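Local coordinates for GGDEF family protein (Vibrio cholerae, PDB 5GZS) that is a diguanylate cyclase whose periplasmic portion binds arginine and probably uses it to regulate synthesis of the second messenger cyclic di-GMP, at residues Ser249-Phe254 and Glu440-Thr445; Glu346-Gln351 and Ser407-Asp412. All coordinates share one frame; numbering follows the deposited sequence.

Contact 1 of 2, residues Ser249-Phe254 and Glu440-Thr445; sequences SADVVF and EQIIHT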
loop_
_atom_site.group_PDB
_atom_site.type_symbol
_atom_site.label_atom_id
_atom_site.label_comp_id
_atom_site.label_asym_id
_atom_site.label_seq_id
_atom_site.Cartn_x
_atom_site.Cartn_y
_atom_site.Cartn_z
ATOM N N SER A 249 -1.797 22.093 4.495
ATOM C CA SER A 249 -2.983 22.228 5.323
ATOM C C SER A 249 -3.790 23.469 4.965
ATOM O O SER A 249 -5.006 23.441 5.015
ATOM C CB SER A 249 -2.601 22.248 6.806
ATOM O OG SER A 249 -2.146 20.972 7.222
ATOM N N ALA A 250 -3.131 24.555 4.592
ATOM C CA ALA A 250 -3.867 25.800 4.367
ATOM C C ALA A 250 -4.702 25.706 3.105
ATOM O O ALA A 250 -5.858 26.136 3.088
ATOM C CB ALA A 250 -2.934 26.973 4.292
ATOM N N ASP A 251 -4.109 25.127 2.061
ATOM C CA ASP A 251 -4.800 24.902 0.799
ATOM C C ASP A 251 -6.002 23.980 1.010
ATOM O O ASP A 251 -7.084 24.260 0.512
ATOM C CB ASP A 251 -3.847 24.303 -0.250
ATOM C CG ASP A 251 -2.897 25.348 -0.862
ATOM O OD1 ASP A 251 -2.794 26.475 -0.320
ATOM O OD2 ASP A 251 -2.223 25.023 -1.868
ATOM N N VAL A 252 -5.827 22.889 1.748
ATOM C CA VAL A 252 -6.933 21.971 1.907
ATOM C C VAL A 252 -8.074 22.645 2.661
ATOM O O VAL A 252 -9.254 22.484 2.299
ATOM C CB VAL A 252 -6.531 20.707 2.650
ATOM C CG1 VAL A 252 -7.737 19.804 2.812
ATOM C CG2 VAL A 252 -5.386 20.012 1.921
ATOM N N VAL A 253 -7.726 23.407 3.699
ATOM C CA VAL A 253 -8.754 24.005 4.538
ATOM C C VAL A 253 -9.473 25.099 3.766
ATOM O O VAL A 253 -10.695 25.048 3.619
ATOM C CB VAL A 253 -8.176 24.557 5.859
ATOM C CG1 VAL A 253 -9.108 25.562 6.482
ATOM C CG2 VAL A 253 -7.922 23.404 6.831
ATOM N N PHE A 254 -8.707 26.059 3.247
ATOM C CA PHE A 254 -9.256 27.183 2.500
ATOM C C PHE A 254 -10.075 26.780 1.280
ATOM O O PHE A 254 -11.181 27.287 1.089
ATOM C CB PHE A 254 -8.138 28.110 2.063
ATOM C CG PHE A 254 -7.771 29.114 3.096
ATOM C CD1 PHE A 254 -8.742 29.625 3.949
ATOM C CD2 PHE A 254 -6.465 29.539 3.235
ATOM C CE1 PHE A 254 -8.418 30.557 4.917
ATOM C CE2 PHE A 254 -6.130 30.470 4.194
ATOM C CZ PHE A 254 -7.112 30.979 5.044
ATOM N N GLU A 440 -3.878 15.206 -3.981
ATOM C CA GLU A 440 -2.617 14.817 -4.543
ATOM C C GLU A 440 -1.927 15.990 -5.183
ATOM O O GLU A 440 -0.755 16.189 -4.944
ATOM C CB GLU A 440 -2.822 13.688 -5.532
ATOM C CG GLU A 440 -3.524 12.485 -4.929
ATOM C CD GLU A 440 -2.903 11.168 -5.338
ATOM O OE1 GLU A 440 -2.055 11.161 -6.250
ATOM O OE2 GLU A 440 -3.273 10.133 -4.747
ATOM N N GLN A 441 -2.629 16.794 -5.966
ATOM C CA GLN A 441 -1.991 17.959 -6.570
ATOM C C GLN A 441 -1.403 18.931 -5.545
ATOM O O GLN A 441 -0.315 19.450 -5.715
ATOM C CB GLN A 441 -2.939 18.681 -7.532
ATOM C CG GLN A 441 -2.294 19.848 -8.270
ATOM C CD GLN A 441 -3.125 20.381 -9.417
ATOM O OE1 GLN A 441 -4.324 20.141 -9.502
ATOM N NE2 GLN A 441 -2.482 21.112 -10.310
ATOM N N ILE A 442 -2.119 19.158 -4.466
ATOM C CA ILE A 442 -1.685 20.097 -3.456
ATOM C C ILE A 442 -0.454 19.551 -2.777
ATOM O O ILE A 442 0.537 20.263 -2.519
ATOM C CB ILE A 442 -2.803 20.313 -2.425
ATOM C CG1 ILE A 442 -3.938 21.121 -3.018
ATOM C CG2 ILE A 442 -2.301 21.059 -1.212
ATOM C CD1 ILE A 442 -5.256 20.866 -2.346
ATOM N N ILE A 443 -0.514 18.269 -2.489
ATOM C CA ILE A 443 0.565 17.663 -1.775
ATOM C C ILE A 443 1.779 17.776 -2.637
ATOM O O ILE A 443 2.837 18.092 -2.149
ATOM C CB ILE A 443 0.297 16.208 -1.425
ATOM C CG1 ILE A 443 -0.823 16.132 -0.420
ATOM C CG2 ILE A 443 1.532 15.582 -0.830
ATOM C CD1 ILE A 443 -1.165 14.725 -0.051
ATOM N N HIS A 444 1.645 17.443 -3.902
ATOM C CA HIS A 444 2.797 17.489 -4.735
ATOM C C HIS A 444 3.397 18.840 -4.581
ATOM O O HIS A 444 4.529 18.960 -4.157
ATOM C CB HIS A 444 2.474 17.264 -6.188
ATOM C CG HIS A 444 3.667 17.417 -7.065
ATOM N ND1 HIS A 444 4.948 17.319 -6.576
ATOM C CD2 HIS A 444 3.786 17.690 -8.380
ATOM C CE1 HIS A 444 5.806 17.512 -7.557
ATOM N NE2 HIS A 444 5.128 17.745 -8.661
ATOM N N THR A 445 2.612 19.849 -4.932
ATOM C CA THR A 445 3.031 21.242 -4.960
ATOM C C THR A 445 3.986 21.584 -3.868
ATOM O O THR A 445 4.786 22.471 -4.010
ATOM C CB THR A 445 1.821 22.179 -4.861
ATOM O OG1 THR A 445 0.968 21.960 -5.981
ATOM C CG2 THR A 445 2.247 23.610 -4.877
#
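In the second solute-binding-like module, two helices far apart in sequence pack against each other: helix 248-259, which follows strand 226-230 of a mixed sheet, and the C-terminal helix 439-445. Here the C-terminal end of the chain folds back onto a helix near the start of the module, with one branched side chain set against that helix. Ile442 points at it, and the nearest CA atoms, those of Asp251 and Ile442, are 7.1 Å apart. The two side chains meet at an oblique angle, and the methyl CG2 of Ile442 lies 3.7 Å from CB of Asp251. The torsion of Ile442 explains the division of labour: with CG1 set beside the backbone N (chi1 -72°), CG2 goes to Asp251 while the longer branch carries CD1 to Val252, 4.4 Å from its CG2 in a looser apolar contact. Val252 also packs on Tyr308 and Leu437. Asp251 contributes its methylene to the contact, and its carboxylate atom OD2 is hydrogen-bonded by the hydroxyl of Tyr446, so the last residue of the chain is held by the same helix. Within 440-445, the carbonyl O of Gln441 receives two donors from opposite faces of its plane: Thr445 N at 3.1 Å and Thr445 OG1 at 2.8 Å.

Contact 2 of 2, residues Glu346-Gln351 and Ser407-Asp412; sequences EELLQQ and SFYQYD
Helix 344-352 lies across from the weakly bonded end of strand 399-410, an outermost strand of the sheet that also holds 312-318 and 378-382, and the loop that follows, in the second solute-binding-like module; the backbones stay well apart: the nearest CA atoms, those of Leu348 and Tyr409, are separated by 9.0 Å. Such spacing is bridged by side chains alone, a worked case of helix-on-sheet packing. Leu348 carries most of the contact. Its CG stands anti to the backbone N (chi1 176°), which lets both methyls meet the strand residues. CD1 sits over one face of the Tyr409 ring in a CH-pi contact, 4.0 Å from the centroid and only 10° off the ring normal. CD2 reaches back to the root of the same ring, 3.9 Å from Tyr409 CG, and also lies 4.0 Å from CE2 of Phe408. Leu349, one residue on, crosses the Phe408 side chain at about a right angle. Val380 of strand 378-382, two strands over, packs on both Leu349 and Phe408. At the Tyr409 ring, the methylene of Tyr411 meets the edge in plane. Phe408 CE2 is also met by Leu349 CD2, at 4.2 Å.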
loop_
_atom_site.group_PDB
_atom_site.type_symbol
_atom_site.label_atom_id
_atom_site.label_comp_id
_atom_site.label_asym_id
_atom_site.label_seq_id
_atom_site.Cartn_x
_atom_site.Cartn_y
_atom_site.Cartn_z
ATOM N N GLU A 346 5.230 10.385 21.167
ATOM C CA GLU A 346 5.457 9.774 22.473
ATOM C C GLU A 346 4.388 8.725 22.711
ATOM O O GLU A 346 4.665 7.604 23.147
ATOM C CB GLU A 346 5.458 10.816 23.579
ATOM C CG GLU A 346 5.709 10.259 24.979
ATOM C CD GLU A 346 5.649 11.354 26.039
ATOM O OE1 GLU A 346 4.940 12.366 25.803
ATOM O OE2 GLU A 346 6.334 11.227 27.078
ATOM N N GLU A 347 3.164 9.083 22.381
ATOM C CA GLU A 347 2.072 8.156 22.503
ATOM C C GLU A 347 2.341 6.952 21.616
ATOM O O GLU A 347 2.227 5.813 22.071
ATOM C CB GLU A 347 0.776 8.861 22.142
ATOM C CG GLU A 347 -0.422 8.004 21.823
ATOM C CD GLU A 347 -1.628 8.893 21.537
ATOM O OE1 GLU A 347 -2.493 8.503 20.725
ATOM O OE2 GLU A 347 -1.693 9.999 22.130
ATOM N N LEU A 348 2.741 7.202 20.371
ATOM C CA LEU A 348 2.947 6.123 19.412
ATOM C C LEU A 348 3.915 5.079 19.954
ATOM O O LEU A 348 3.653 3.876 19.904
ATOM C CB LEU A 348 3.468 6.672 18.081
ATOM C CG LEU A 348 3.827 5.635 17.006
ATOM C CD1 LEU A 348 2.723 4.578 16.859
ATOM C CD2 LEU A 348 4.065 6.343 15.653
ATOM N N LEU A 349 5.028 5.549 20.499
ATOM C CA LEU A 349 6.044 4.634 20.952
ATOM C C LEU A 349 5.556 3.913 22.183
ATOM O O LEU A 349 5.863 2.733 22.377
ATOM C CB LEU A 349 7.357 5.362 21.214
ATOM C CG LEU A 349 8.056 5.786 19.919
ATOM C CD1 LEU A 349 9.523 6.004 20.195
ATOM C CD2 LEU A 349 7.877 4.751 18.838
ATOM N N GLN A 350 4.772 4.599 23.002
ATOM C CA GLN A 350 4.248 3.953 24.197
ATOM C C GLN A 350 3.323 2.773 23.843
ATOM O O GLN A 350 3.267 1.796 24.595
ATOM C CB GLN A 350 3.531 4.967 25.078
ATOM C CG GLN A 350 4.475 5.837 25.899
ATOM C CD GLN A 350 3.757 6.995 26.565
ATOM O OE1 GLN A 350 2.801 7.531 26.018
ATOM N NE2 GLN A 350 4.222 7.391 27.744
ATOM N N GLN A 351 2.620 2.849 22.704
ATOM C CA GLN A 351 1.879 1.685 22.217
ATOM C C GLN A 351 2.941 0.732 21.671
ATOM O O GLN A 351 3.138 -0.358 22.213
ATOM C CB GLN A 351 0.832 2.043 21.144
ATOM C CG GLN A 351 -0.453 1.168 21.110
ATOM C CD GLN A 351 -0.256 -0.327 20.756
ATOM O OE1 GLN A 351 0.844 -0.751 20.406
ATOM N NE2 GLN A 351 -1.341 -1.122 20.850
ATOM N N SER A 407 10.124 3.984 7.217
ATOM C CA SER A 407 8.807 4.366 7.696
ATOM C C SER A 407 8.316 3.237 8.550
ATOM O O SER A 407 7.907 2.205 8.037
ATOM C CB SER A 407 7.825 4.619 6.559
ATOM O OG SER A 407 8.186 5.766 5.813
ATOM N N PHE A 408 8.391 3.419 9.856
ATOM C CA PHE A 408 7.936 2.401 10.773
ATOM C C PHE A 408 6.474 2.585 11.124
ATOM O O PHE A 408 5.918 1.761 11.843
ATOM C CB PHE A 408 8.780 2.414 12.044
ATOM C CG PHE A 408 8.633 3.667 12.858
ATOM C CD1 PHE A 408 9.371 4.805 12.548
ATOM C CD2 PHE A 408 7.767 3.703 13.931
ATOM C CE1 PHE A 408 9.245 5.954 13.289
ATOM C CE2 PHE A 408 7.629 4.847 14.689
ATOM C CZ PHE A 408 8.375 5.981 14.369
ATOM N N TYR A 409 5.862 3.665 10.631
ATOM C CA TYR A 409 4.424 3.914 10.848
ATOM C C TYR A 409 3.815 4.991 9.939
ATOM O O TYR A 409 4.421 6.034 9.679
ATOM C CB TYR A 409 4.162 4.299 12.300
ATOM C CG TYR A 409 2.726 4.112 12.729
ATOM C CD1 TYR A 409 2.293 2.897 13.243
ATOM C CD2 TYR A 409 1.801 5.156 12.635
ATOM C CE1 TYR A 409 0.978 2.715 13.651
ATOM C CE2 TYR A 409 0.470 4.987 13.035
ATOM C CZ TYR A 409 0.068 3.756 13.541
ATOM O OH TYR A 409 -1.236 3.550 13.945
ATOM N N GLN A 410 2.602 4.728 9.463
ATOM C CA GLN A 410 1.839 5.727 8.744
ATOM C C GLN A 410 0.604 6.162 9.556
ATOM O O GLN A 410 -0.261 5.341 9.872
ATOM C CB GLN A 410 1.415 5.196 7.378
ATOM C CG GLN A 410 0.662 6.240 6.555
ATOM C CD GLN A 410 0.392 5.791 5.135
ATOM O OE1 GLN A 410 1.313 5.657 4.316
ATOM N NE2 GLN A 410 -0.885 5.546 4.833
ATOM N N TYR A 411 0.522 7.450 9.890
ATOM C CA TYR A 411 -0.617 7.956 10.659
ATOM C C TYR A 411 -1.445 8.990 9.881
ATOM O O TYR A 411 -1.252 9.195 8.678
ATOM C CB TYR A 411 -0.141 8.531 12.004
ATOM C CG TYR A 411 0.810 9.710 11.950
ATOM C CD1 TYR A 411 2.161 9.524 11.699
ATOM C CD2 TYR A 411 0.366 11.011 12.186
ATOM C CE1 TYR A 411 3.039 10.601 11.663
ATOM C CE2 TYR A 411 1.243 12.087 12.146
ATOM C CZ TYR A 411 2.576 11.872 11.891
ATOM O OH TYR A 411 3.457 12.921 11.847
ATOM N N ASP A 412 -2.379 9.635 10.570
ATOM C CA ASP A 412 -3.374 10.466 9.895
ATOM C C ASP A 412 -3.359 11.935 10.282
ATOM O O ASP A 412 -3.203 12.297 11.439
ATOM C CB ASP A 412 -4.767 9.897 10.158
ATOM C CG ASP A 412 -4.975 8.552 9.487
ATOM O OD1 ASP A 412 -4.743 8.463 8.263
ATOM O OD2 ASP A 412 -5.344 7.582 10.189
#

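Overall arrangement
From the N terminus, the chain first completes the arginine-binding module, then runs through helix 189-218 into the second module, where both contacts lie. Segment 249-254 opens contact 1, and 185 residues pass before segment 440-445 closes it near the C terminus. Within that span the chain opens and closes contact 2, from 346-351 to 407-412, so the shorter loop is enclosed by the longer one and the two do not cross. Contact 1 ties the C-terminal helix to helix 248-259 beside the sheet containing strand 226-230; contact 2 joins helix 344-352 to an outer strand of the other sheet. Their centres lie about 24 Å apart and their nearest atoms about 10 Å, so the contacts do not touch.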